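Local coordinates for secreted protein (Kutzneria albida DSM 43870, PDB 5M6Q) that probably joins protein glutamine side chains to amines as a microbial transglutaminase, an activity usable for site-specific protein labelling, at residues A[104-109]-A[152-157]. Residues are numbered along the deposited sequence; the frame is centred on the assembly and turned at random.
Sequences KRLKNV and RETDQV
Gln156 and the backbone of Lys107 illustrate how one side-chain amide can pair with both the N-H and the C=O of a single loop residue. The side chain leaves its loop with CG anti to the backbone N (chi1 -175°) and stays extended, which carries its amide across to segment 104-109. There OE1 accepts from Lys107 N at 2.9 Å, the donor lying in the carbonyl plane on a lone pair, while NE2 donates to Lys107 O, also at 2.9 Å and nearly straight at 174°. Two bonds to a single residue fix the rotation of the amide. NE2 has a further, weak bond to Asn64 O, the same carbonyl that receives the ND2 of Asn108, so both side-chain amides converge on one acceptor.

Charge pairing works at the exposed end. Arg105 NH1 reaches Glu153 OE2 at 2.6 Å in a salt bridge, supplemented by a weak bond from NE. The carboxylate oxygen sits in the guanidinium plane at its edge, yet the two flat groups stand almost perpendicular (89°), and NH1 arrives from above the carboxylate. Because both nitrogens meet OE2 alone, the bridge is not the bidentate, coplanar kind.

Van der Waals contacts lie between these two polar groups. Leu106 CD2 packs 3.8 Å from Thr154 CB and has Gln156 OE1 as a polar neighbour, while Phe67 and Val76 provide further contacts for the leucine. Thr154 CG2 lies 4.0 Å from Arg105 CB, over one guanidinium face; its OG1 instead turns back to accept from Gln156 N at 3.3 Å.

That last bond makes an ST turn, which shapes the chain just ahead of the bridging glutamine. Together these interactions clasp the loop leading into helix 109-112 to the loop following helix 141-146, a loop-to-loop junction on the surface of the transglutaminase fold, beside strand 66-67 at the edge of the antiparallel sheet.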
ATOM      1  N   LYS A 104      -6.069  10.250  16.566  1.00 26.68           N
ATOM      2  CA  LYS A 104      -5.710  11.600  17.007  1.00 26.91           C
ATOM      3  C   LYS A 104      -4.234  11.732  17.356  1.00 31.91           C
ATOM      4  O   LYS A 104      -3.707  12.835  17.376  1.00 34.51           O
ATOM      5  CB  LYS A 104      -6.566  12.028  18.208  1.00 31.48           C
ATOM      6  CG  LYS A 104      -6.246  11.324  19.506  1.00 28.23           C
ATOM      7  CD  LYS A 104      -7.202  11.762  20.617  1.00 33.08           C
ATOM      8  CE  LYS A 104      -6.800  11.164  21.951  1.00 35.19           C
ATOM      9  NZ  LYS A 104      -7.723  11.557  23.062  1.00 49.74           N
ATOM     10  N   ARG A 105      -3.554  10.618  17.617  1.00 27.77           N
ATOM     11  CA  ARG A 105      -2.131  10.694  17.922  1.00 31.34           C
ATOM     12  C   ARG A 105      -1.256  10.624  16.681  1.00 27.70           C
ATOM     13  O   ARG A 105      -0.047  10.724  16.784  1.00 30.02           O
ATOM     14  CB  ARG A 105      -1.725   9.576  18.868  1.00 29.28           C
ATOM     15  CG  ARG A 105      -2.580   9.489  20.106  1.00 37.53           C
ATOM     16  CD  ARG A 105      -2.815   8.055  20.450  1.00 40.59           C
ATOM     17  NE  ARG A 105      -1.746   7.465  21.237  1.00 48.63           N
ATOM     18  CZ  ARG A 105      -1.442   6.170  21.200  1.00 56.13           C
ATOM     19  NH1 ARG A 105      -0.474   5.690  21.969  1.00 45.52           N
ATOM     20  NH2 ARG A 105      -2.105   5.350  20.384  1.00 45.19           N
ATOM     21  N   LEU A 106      -1.862  10.441  15.517  1.00 25.24           N
ATOM     22  CA  LEU A 106      -1.103  10.210  14.286  1.00 25.57           C
ATOM     23  C   LEU A 106      -0.819  11.473  13.481  1.00 27.84           C
ATOM     24  O   LEU A 106      -1.528  12.460  13.607  1.00 26.44           O
ATOM     25  CB  LEU A 106      -1.854   9.233  13.395  1.00 28.47           C
ATOM     26  CG  LEU A 106      -2.102   7.855  14.007  1.00 30.58           C
ATOM     27  CD1 LEU A 106      -2.809   6.972  13.003  1.00 32.24           C
ATOM     28  CD2 LEU A 106      -0.789   7.257  14.431  1.00 25.76           C
ATOM     29  N   LYS A 107       0.201  11.421  12.625  1.00 23.58           N
ATOM     30  CA  LYS A 107       0.440  12.491  11.667  1.00 26.47           C
ATOM     31  C   LYS A 107      -0.212  12.158  10.330  1.00 29.27           C
ATOM     32  O   LYS A 107      -0.324  10.982   9.979  1.00 26.64           O
ATOM     33  CB  LYS A 107       1.939  12.723  11.502  1.00 27.83           C
ATOM     34  CG  LYS A 107       2.601  13.041  12.844  1.00 33.47           C
ATOM     35  CD  LYS A 107       3.897  13.817  12.680  1.00 42.90           C
ATOM     36  CE  LYS A 107       4.174  14.734  13.889  1.00 42.45           C
ATOM     37  NZ  LYS A 107       4.281  13.967  15.160  1.00 46.17           N
ATOM     38  N   ASN A 108      -0.686  13.188   9.626  1.00 23.02           N
ATOM     39  CA  ASN A 108      -1.118  13.092   8.216  1.00 24.52           C
ATOM     40  C   ASN A 108      -2.468  12.445   7.975  1.00 21.63           C
ATOM     41  O   ASN A 108      -2.785  12.118   6.841  1.00 23.69           O
ATOM     42  CB  ASN A 108      -0.088  12.325   7.381  1.00 22.93           C
ATOM     43  CG  ASN A 108       1.323  12.785   7.641  1.00 32.93           C
ATOM     44  OD1 ASN A 108       1.588  13.980   7.690  1.00 29.20           O
ATOM     45  ND2 ASN A 108       2.242  11.830   7.826  1.00 30.42           N
ATOM     46  N   VAL A 109      -3.263  12.253   9.019  1.00 22.20           N
ATOM     47  CA  VAL A 109      -4.552  11.590   8.864  1.00 26.96           C
ATOM     48  C   VAL A 109      -5.523  12.466   8.082  1.00 24.20           C
ATOM     49  O   VAL A 109      -6.277  11.978   7.244  1.00 23.11           O
ATOM     50  CB  VAL A 109      -5.145  11.209  10.233  1.00 27.76           C
ATOM     51  CG1 VAL A 109      -6.474  10.493  10.041  1.00 25.41           C
ATOM     52  CG2 VAL A 109      -4.150  10.339  11.005  1.00 25.55           C
ATOM     53  N   ARG A 152       7.884   4.807  18.863  1.00 29.12           N
ATOM     54  CA  ARG A 152       7.749   3.830  19.947  1.00 34.04           C
ATOM     55  C   ARG A 152       6.339   3.774  20.528  1.00 34.83           C
ATOM     56  O   ARG A 152       5.983   2.803  21.191  1.00 37.92           O
ATOM     57  CB  ARG A 152       8.730   4.135  21.084  1.00 36.28           C
ATOM     58  CG  ARG A 152      10.189   3.866  20.776  1.00 39.90           C
ATOM     59  CD  ARG A 152      11.092   4.322  21.933  1.00 45.41           C
ATOM     60  NE  ARG A 152      11.615   5.673  21.711  1.00 53.83           N
ATOM     61  CZ  ARG A 152      11.340   6.738  22.463  1.00 48.30           C
ATOM     62  NH1 ARG A 152      10.556   6.636  23.531  1.00 40.31           N
ATOM     63  NH2 ARG A 152      11.867   7.910  22.145  1.00 47.46           N
ATOM     64  N   GLU A 153       5.534   4.807  20.304  1.00 28.17           N
ATOM     65  CA  GLU A 153       4.184   4.801  20.860  1.00 28.12           C
ATOM     66  C   GLU A 153       3.111   4.465  19.812  1.00 29.74           C
ATOM     67  O   GLU A 153       2.210   3.683  20.066  1.00 28.85           O
ATOM     68  CB  GLU A 153       3.877   6.150  21.517  1.00 31.88           C
ATOM     69  CG  GLU A 153       2.718   6.107  22.501  1.00 44.68           C
ATOM     70  CD  GLU A 153       1.852   7.379  22.478  1.00 55.25           C
ATOM     71  OE1 GLU A 153       2.099   8.266  21.628  1.00 57.19           O
ATOM     72  OE2 GLU A 153       0.912   7.486  23.303  1.00 56.67           O
ATOM     73  N   THR A 154       3.213   5.049  18.628  1.00 25.21           N
ATOM     74  CA  THR A 154       2.149   4.894  17.649  1.00 29.81           C
ATOM     75  C   THR A 154       2.519   3.945  16.523  1.00 27.05           C
ATOM     76  O   THR A 154       1.666   3.628  15.695  1.00 24.93           O
ATOM     77  CB  THR A 154       1.766   6.232  17.022  1.00 25.00           C
ATOM     78  OG1 THR A 154       2.872   6.723  16.251  1.00 26.32           O
ATOM     79  CG2 THR A 154       1.395   7.227  18.098  1.00 25.08           C
ATOM     80  N   ASP A 155       3.785   3.526  16.488  1.00 23.61           N
ATOM     81  CA  ASP A 155       4.292   2.653  15.437  1.00 22.41           C
ATOM     82  C   ASP A 155       4.324   3.365  14.067  1.00 27.97           C
ATOM     83  O   ASP A 155       4.537   2.727  13.033  1.00 23.80           O
ATOM     84  CB  ASP A 155       3.433   1.379  15.373  1.00 27.40           C
ATOM     85  CG  ASP A 155       4.143   0.211  14.709  1.00 33.33           C
ATOM     86  OD1 ASP A 155       5.380   0.068  14.879  1.00 33.35           O
ATOM     87  OD2 ASP A 155       3.445  -0.583  14.037  1.00 36.02           O
ATOM     88  N   GLN A 156       4.132   4.685  14.039  1.00 24.16           N
ATOM     89  CA  GLN A 156       4.104   5.377  12.747  1.00 22.87           C
ATOM     90  C   GLN A 156       5.508   5.658  12.231  1.00 21.22           C
ATOM     91  O   GLN A 156       6.401   6.033  12.978  1.00 22.74           O
ATOM     92  CB  GLN A 156       3.307   6.693  12.814  1.00 19.32           C
ATOM     93  CG  GLN A 156       3.158   7.390  11.447  1.00 18.50           C
ATOM     94  CD  GLN A 156       2.088   8.488  11.462  1.00 24.13           C
ATOM     95  OE1 GLN A 156       1.689   8.952  12.524  1.00 25.21           O
ATOM     96  NE2 GLN A 156       1.620   8.892  10.284  1.00 23.66           N
ATOM     97  N   VAL A 157       5.697   5.467  10.933  1.00 22.77           N
ATOM     98  CA  VAL A 157       6.991   5.711  10.334  1.00 23.46           C
ATOM     99  C   VAL A 157       6.916   7.011   9.556  1.00 25.91           C
ATOM    100  O   VAL A 157       6.020   7.198   8.735  1.00 23.47           O
ATOM    101  CB  VAL A 157       7.421   4.543   9.435  1.00 23.91           C
ATOM    102  CG1 VAL A 157       8.634   4.936   8.602  1.00 20.93           C
ATOM    103  CG2 VAL A 157       7.705   3.322  10.276  1.00 24.14           C
TER